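Local coordinates for protein glycosyl hydrolase, family 38 (Enterococcus faecalis, PDB 5KBP) that probably hydrolyses alpha-mannosidic linkages in carbohydrates, as a bacterial alpha-mannosidase of glycoside hydrolase family 38, and probably binds a metal ion, at residues 85-89 and 120-126; 145-151 and 185-190. One frame throughout, in Å; residues are numbered along the deposited sequence.

Contact 1 (85-89 and 120-126); sequences KIGPF and PVQLGYF
The carbonyl oxygen of Ile86 is met by two consecutive residues: Val121 N donates a hydrogen bond to Ile86 O at 2.8 Å, nearly straight at the hydrogen (167°), and Pro120 CA adds a CA-H...O contact to the same Ile86 O at 3.3 Å. This is the sole direct hydrogen bond between the two segments; a water supplies a second polar link by donating to both Gly87 O and Leu123 O. Beside these links lies Pro88, which follows a cis peptide bond. Pro88 CD and CG both lie against Val121 O and Leu123 O, with CD 3.1 Å from Leu123 O, while Pro88 CB packs on Pro120 CB at 3.8 Å. Gly87 comes close to Pro120, its CA 4.4 Å from Pro120 CB, and has the positive phi that glycine accommodates readily. Both segments belong to the N-terminal domain of the family 38 glycoside hydrolases: 85-89 follows the short strand 84-85, and 120-126 runs into strand 124-126, with helix 100-117 in the intervening sequence. Val121 has CG2 anti to its carbonyl carbon (CG1 at chi1 172°), which brings Val121 CG2 to 3.5 Å from Lys85 CB. Farther along, the Phe89 and Phe126 rings meet with planes at 59° and centroids 5.5 Å apart. Phe126 CZ comes to the edge of the Phe89 ring, 3.7 Å from Phe89 CE2, and Met140 of helix 136-141 touches both aromatic side chains.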
loop_
_atom_site.group_PDB
_atom_site.type_symbol
_atom_site.label_atom_id
_atom_site.label_comp_id
_atom_site.label_asym_id
_atom_site.label_seq_id
_atom_site.Cartn_x
_atom_site.Cartn_y
_atom_site.Cartn_z
ATOM N N LYS A 85 -27.344 -7.951 11.226
ATOM C CA LYS A 85 -27.102 -7.104 12.386
ATOM C C LYS A 85 -25.726 -6.459 12.260
ATOM O O LYS A 85 -24.711 -7.160 12.202
ATOM C CB LYS A 85 -27.203 -7.926 13.670
ATOM C CG LYS A 85 -28.528 -8.659 13.847
ATOM C CD LYS A 85 -29.673 -7.692 14.105
ATOM C CE LYS A 85 -30.925 -8.431 14.553
ATOM N NZ LYS A 85 -32.046 -7.500 14.860
ATOM N N ILE A 86 -25.694 -5.125 12.227
ATOM C CA ILE A 86 -24.478 -4.380 11.930
ATOM C C ILE A 86 -24.142 -3.454 13.094
ATOM O O ILE A 86 -24.995 -3.097 13.912
ATOM C CB ILE A 86 -24.611 -3.570 10.625
ATOM C CG1 ILE A 86 -25.692 -2.498 10.777
ATOM C CG2 ILE A 86 -24.935 -4.491 9.460
ATOM C CD1 ILE A 86 -25.749 -1.516 9.632
ATOM N N GLY A 87 -22.871 -3.060 13.153
ATOM C CA GLY A 87 -22.414 -2.088 14.119
ATOM C C GLY A 87 -22.243 -2.665 15.507
ATOM O O GLY A 87 -22.335 -3.878 15.717
ATOM N N PRO A 88 -22.024 -1.792 16.503
ATOM C CA PRO A 88 -22.063 -0.333 16.355
ATOM C C PRO A 88 -20.728 0.319 15.995
ATOM O O PRO A 88 -20.667 1.544 15.900
ATOM C CB PRO A 88 -22.508 0.128 17.740
ATOM C CG PRO A 88 -21.877 -0.875 18.662
ATOM C CD PRO A 88 -21.826 -2.190 17.908
ATOM N N PHE A 89 -19.683 -0.478 15.805
ATOM C CA PHE A 89 -18.353 0.045 15.534
ATOM C C PHE A 89 -18.062 0.026 14.037
ATOM O O PHE A 89 -18.767 -0.601 13.242
ATOM C CB PHE A 89 -17.286 -0.762 16.285
ATOM C CG PHE A 89 -17.395 -0.682 17.781
ATOM C CD1 PHE A 89 -18.104 0.339 18.393
ATOM C CD2 PHE A 89 -16.776 -1.631 18.579
ATOM C CE1 PHE A 89 -18.199 0.406 19.772
ATOM C CE2 PHE A 89 -16.867 -1.568 19.957
ATOM C CZ PHE A 89 -17.580 -0.549 20.554
ATOM N N PRO A 120 -27.694 0.482 14.490
ATOM C CA PRO A 120 -26.672 -0.435 14.999
ATOM C C PRO A 120 -27.187 -1.343 16.102
ATOM O O PRO A 120 -28.146 -1.035 16.814
ATOM C CB PRO A 120 -25.607 0.524 15.549
ATOM C CG PRO A 120 -26.406 1.691 16.037
ATOM C CD PRO A 120 -27.585 1.823 15.097
ATOM N N VAL A 121 -26.524 -2.491 16.232
ATOM C CA VAL A 121 -26.698 -3.320 17.418
ATOM C C VAL A 121 -26.128 -2.561 18.607
ATOM O O VAL A 121 -24.942 -2.207 18.625
ATOM C CB VAL A 121 -26.017 -4.683 17.245
ATOM C CG1 VAL A 121 -26.038 -5.457 18.555
ATOM C CG2 VAL A 121 -26.700 -5.472 16.151
ATOM N N GLN A 122 -26.970 -2.294 19.602
ATOM C CA GLN A 122 -26.576 -1.457 20.734
ATOM C C GLN A 122 -25.834 -2.283 21.786
ATOM O O GLN A 122 -26.254 -2.423 22.935
ATOM C CB GLN A 122 -27.797 -0.759 21.320
ATOM C CG GLN A 122 -28.469 0.204 20.349
ATOM C CD GLN A 122 -29.586 1.002 20.990
ATOM O OE1 GLN A 122 -29.398 2.158 21.369
ATOM N NE2 GLN A 122 -30.757 0.390 21.111
ATOM N N LEU A 123 -24.693 -2.825 21.366
ATOM C CA LEU A 123 -23.858 -3.656 22.225
ATOM C C LEU A 123 -22.397 -3.380 21.913
ATOM O O LEU A 123 -21.973 -3.513 20.762
ATOM C CB LEU A 123 -24.171 -5.143 22.027
ATOM C CG LEU A 123 -23.232 -6.121 22.733
ATOM C CD1 LEU A 123 -23.414 -6.050 24.243
ATOM C CD2 LEU A 123 -23.445 -7.537 22.221
ATOM N N GLY A 124 -21.631 -3.001 22.933
ATOM C CA GLY A 124 -20.190 -2.928 22.790
ATOM C C GLY A 124 -19.620 -4.305 22.522
ATOM O O GLY A 124 -19.845 -5.235 23.301
ATOM N N TYR A 125 -18.891 -4.458 21.422
ATOM C CA TYR A 125 -18.446 -5.766 20.949
ATOM C C TYR A 125 -16.925 -5.832 21.053
ATOM O O TYR A 125 -16.212 -5.263 20.221
ATOM C CB TYR A 125 -18.929 -6.002 19.519
ATOM C CG TYR A 125 -19.043 -7.457 19.119
ATOM C CD1 TYR A 125 -19.923 -8.310 19.771
ATOM C CD2 TYR A 125 -18.292 -7.970 18.069
ATOM C CE1 TYR A 125 -20.036 -9.641 19.402
ATOM C CE2 TYR A 125 -18.400 -9.295 17.692
ATOM C CZ TYR A 125 -19.274 -10.127 18.361
ATOM O OH TYR A 125 -19.383 -11.446 17.988
ATOM N N PHE A 126 -16.432 -6.529 22.077
ATOM C CA PHE A 126 -14.998 -6.742 22.279
ATOM C C PHE A 126 -14.713 -8.231 22.453
ATOM O O PHE A 126 -14.192 -8.660 23.486
ATOM C CB PHE A 126 -14.498 -5.956 23.490
ATOM C CG PHE A 126 -14.833 -4.495 23.450
ATOM C CD1 PHE A 126 -13.989 -3.595 22.823
ATOM C CD2 PHE A 126 -15.987 -4.018 24.050
ATOM C CE1 PHE A 126 -14.289 -2.250 22.787
ATOM C CE2 PHE A 126 -16.294 -2.672 24.018
ATOM C CZ PHE A 126 -15.443 -1.789 23.386
HETATM O O HOH W 1 -22.587 -5.608 18.308
#

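Contact 2 (145-151 and 185-190); sequences LPAAAFG and IFGLLF
The ring of Phe150 has Gly187 CA at its edge, 4.2 Å from Phe150 CE1, and meets Leu189 CD1 obliquely, 3.7 Å from Phe150 CE2. A chi1 of 59° sets CG between the backbone N and the carbonyl carbon, which swings the ring over the neighbouring strand, its edge over Gly187, which lacks a side chain. Across the sheet, the Phe186 ring takes Ala147 CB at its edge, and the Phe190 ring has Gly151 N near its plane.

Strands 147-150 and 184-189 are adjacent parallel strands in the mixed sheet of the N-terminal domain, the axes of 147-150 and 185-189 4.8 Å apart and 22° from parallel. Four bridges, from Ala147 with Phe186 to Phe150 with Leu189, fix the register. The hydrogen bonds pass back and forth as parallel pairing requires: Pro146 O and Ala148 O accept from Phe186 N and Leu188 N, the Leu188 N bond being nearly straight (177°) though tilted from the carbonyl plane, whereas Ala148 N and Phe150 N donate to Phe186 O and Leu188 O. A fifth bond, Phe190 N to Phe150 O at 3.0 Å, continues the pattern one residue past strand 184-189.

The three alanines meet larger side chains of 185-190: Ala147 Phe186, Ala148 Ile185 (Ala148 CB to Ile185 CD1 3.7 Å) and Ala149 Phe190. Ala147 and Ala149 share one face with Phe186 and Leu188, the last two packing on helix 263-270; Ala148 and Phe150 share the other with Leu189. The Phe190 side chain bends back over the strand end, placing CZ 3.7 Å from Ala149 CB and CD2 3.1 Å from Phe150 O.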
loop_
_atom_site.group_PDB
_atom_site.type_symbol
_atom_site.label_atom_id
_atom_site.label_comp_id
_atom_site.label_asym_id
_atom_site.label_seq_id
_atom_site.Cartn_x
_atom_site.Cartn_y
_atom_site.Cartn_z
ATOM N N LEU A 145 -24.604 3.259 24.219
ATOM C CA LEU A 145 -24.430 1.814 24.303
ATOM C C LEU A 145 -24.514 1.381 25.761
ATOM O O LEU A 145 -23.598 1.683 26.545
ATOM C CB LEU A 145 -23.092 1.392 23.693
ATOM C CG LEU A 145 -22.916 1.680 22.199
ATOM C CD1 LEU A 145 -21.589 1.140 21.706
ATOM C CD2 LEU A 145 -24.061 1.083 21.401
ATOM N N PRO A 146 -25.576 0.694 26.173
ATOM C CA PRO A 146 -25.744 0.325 27.585
ATOM C C PRO A 146 -25.119 -1.003 27.985
ATOM O O PRO A 146 -25.164 -1.347 29.172
ATOM C CB PRO A 146 -27.270 0.261 27.720
ATOM C CG PRO A 146 -27.719 -0.236 26.387
ATOM C CD PRO A 146 -26.761 0.342 25.368
ATOM N N ALA A 147 -24.543 -1.754 27.048
ATOM C CA ALA A 147 -23.979 -3.057 27.364
ATOM C C ALA A 147 -22.765 -3.315 26.482
ATOM O O ALA A 147 -22.614 -2.726 25.408
ATOM C CB ALA A 147 -25.017 -4.174 27.194
ATOM N N ALA A 148 -21.899 -4.212 26.950
ATOM C CA ALA A 148 -20.673 -4.550 26.240
ATOM C C ALA A 148 -20.370 -6.029 26.418
ATOM O O ALA A 148 -20.316 -6.523 27.548
ATOM C CB ALA A 148 -19.492 -3.708 26.739
ATOM N N ALA A 149 -20.174 -6.728 25.302
ATOM C CA ALA A 149 -19.809 -8.139 25.308
ATOM C C ALA A 149 -18.313 -8.274 25.062
ATOM O O ALA A 149 -17.779 -7.688 24.114
ATOM C CB ALA A 149 -20.592 -8.913 24.247
ATOM N N PHE A 150 -17.640 -9.047 25.914
ATOM C CA PHE A 150 -16.194 -9.199 25.845
ATOM C C PHE A 150 -15.822 -10.641 26.161
ATOM O O PHE A 150 -16.648 -11.433 26.622
ATOM C CB PHE A 150 -15.482 -8.234 26.802
ATOM C CG PHE A 150 -15.873 -8.408 28.242
ATOM C CD1 PHE A 150 -17.009 -7.794 28.745
ATOM C CD2 PHE A 150 -15.101 -9.179 29.095
ATOM C CE1 PHE A 150 -17.372 -7.952 30.068
ATOM C CE2 PHE A 150 -15.458 -9.341 30.421
ATOM C CZ PHE A 150 -16.595 -8.725 30.909
ATOM N N GLY A 151 -14.557 -10.978 25.915
ATOM C CA GLY A 151 -14.102 -12.344 26.084
ATOM C C GLY A 151 -12.891 -12.512 26.980
ATOM O O GLY A 151 -12.692 -13.583 27.562
ATOM N N ILE A 185 -22.196 -0.158 33.314
ATOM C CA ILE A 185 -22.870 -0.784 32.185
ATOM C C ILE A 185 -23.062 -2.266 32.495
ATOM O O ILE A 185 -22.504 -2.804 33.451
ATOM C CB ILE A 185 -22.101 -0.601 30.864
ATOM C CG1 ILE A 185 -20.744 -1.305 30.938
ATOM C CG2 ILE A 185 -21.919 0.873 30.552
ATOM C CD1 ILE A 185 -20.016 -1.378 29.611
ATOM N N PHE A 186 -23.864 -2.923 31.662
ATOM C CA PHE A 186 -24.083 -4.359 31.774
ATOM C C PHE A 186 -23.009 -5.100 30.988
ATOM O O PHE A 186 -22.790 -4.815 29.806
ATOM C CB PHE A 186 -25.474 -4.740 31.265
ATOM C CG PHE A 186 -25.718 -6.221 31.231
ATOM C CD1 PHE A 186 -25.902 -6.931 32.405
ATOM C CD2 PHE A 186 -25.762 -6.903 30.027
ATOM C CE1 PHE A 186 -26.122 -8.293 32.380
ATOM C CE2 PHE A 186 -25.985 -8.267 29.995
ATOM C CZ PHE A 186 -26.165 -8.962 31.174
ATOM N N GLY A 187 -22.345 -6.047 31.643
ATOM C CA GLY A 187 -21.266 -6.808 31.038
ATOM C C GLY A 187 -21.717 -8.221 30.707
ATOM O O GLY A 187 -22.248 -8.931 31.564
ATOM N N LEU A 188 -21.499 -8.613 29.452
ATOM C CA LEU A 188 -21.815 -9.953 28.966
ATOM C C LEU A 188 -20.504 -10.650 28.625
ATOM O O LEU A 188 -19.841 -10.293 27.645
ATOM C CB LEU A 188 -22.743 -9.893 27.754
ATOM C CG LEU A 188 -23.213 -11.229 27.171
ATOM C CD1 LEU A 188 -23.945 -12.044 28.226
ATOM C CD2 LEU A 188 -24.096 -11.008 25.950
ATOM N N LEU A 189 -20.132 -11.640 29.429
ATOM C CA LEU A 189 -18.869 -12.345 29.269
ATOM C C LEU A 189 -19.082 -13.627 28.477
ATOM O O LEU A 189 -19.994 -14.405 28.776
ATOM C CB LEU A 189 -18.252 -12.671 30.630
ATOM C CG LEU A 189 -17.062 -13.632 30.613
ATOM C CD1 LEU A 189 -15.858 -12.998 29.930
ATOM C CD2 LEU A 189 -16.713 -14.085 32.022
ATOM N N PHE A 190 -18.237 -13.844 27.467
ATOM C CA PHE A 190 -18.188 -15.125 26.765
ATOM C C PHE A 190 -17.398 -16.091 27.644
ATOM O O PHE A 190 -16.218 -16.375 27.419
ATOM C CB PHE A 190 -17.564 -14.970 25.382
ATOM C CG PHE A 190 -18.294 -14.004 24.489
ATOM C CD1 PHE A 190 -19.597 -14.255 24.095
ATOM C CD2 PHE A 190 -17.672 -12.854 24.032
ATOM C CE1 PHE A 190 -20.271 -13.371 23.274
ATOM C CE2 PHE A 190 -18.340 -11.966 23.210
ATOM C CZ PHE A 190 -19.642 -12.226 22.829
#

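Overall arrangement
From the N terminus, the chain leaves strand 84-85 through 85-89, passes along helix 100-117 and returns at 120-126, so contact 1 closes a largely helical connection. Helix 136-141 then leads to strand 147-150, and an excursion that includes strand 174-178 brings the chain back at 185-190, where contact 2 closes. The two loops follow in series, neither nested nor crossed. Their centres are 11 Å apart, and they join through the sheet: strand 124-126 of contact 1 borders strand 147-150 of contact 2, which stands between 124-126 and 184-189. Contact 1 fastens a loop to the segment leading into strand 124-126, one edge of the sheet within this chain, while contact 2 pairs the next two strands inward.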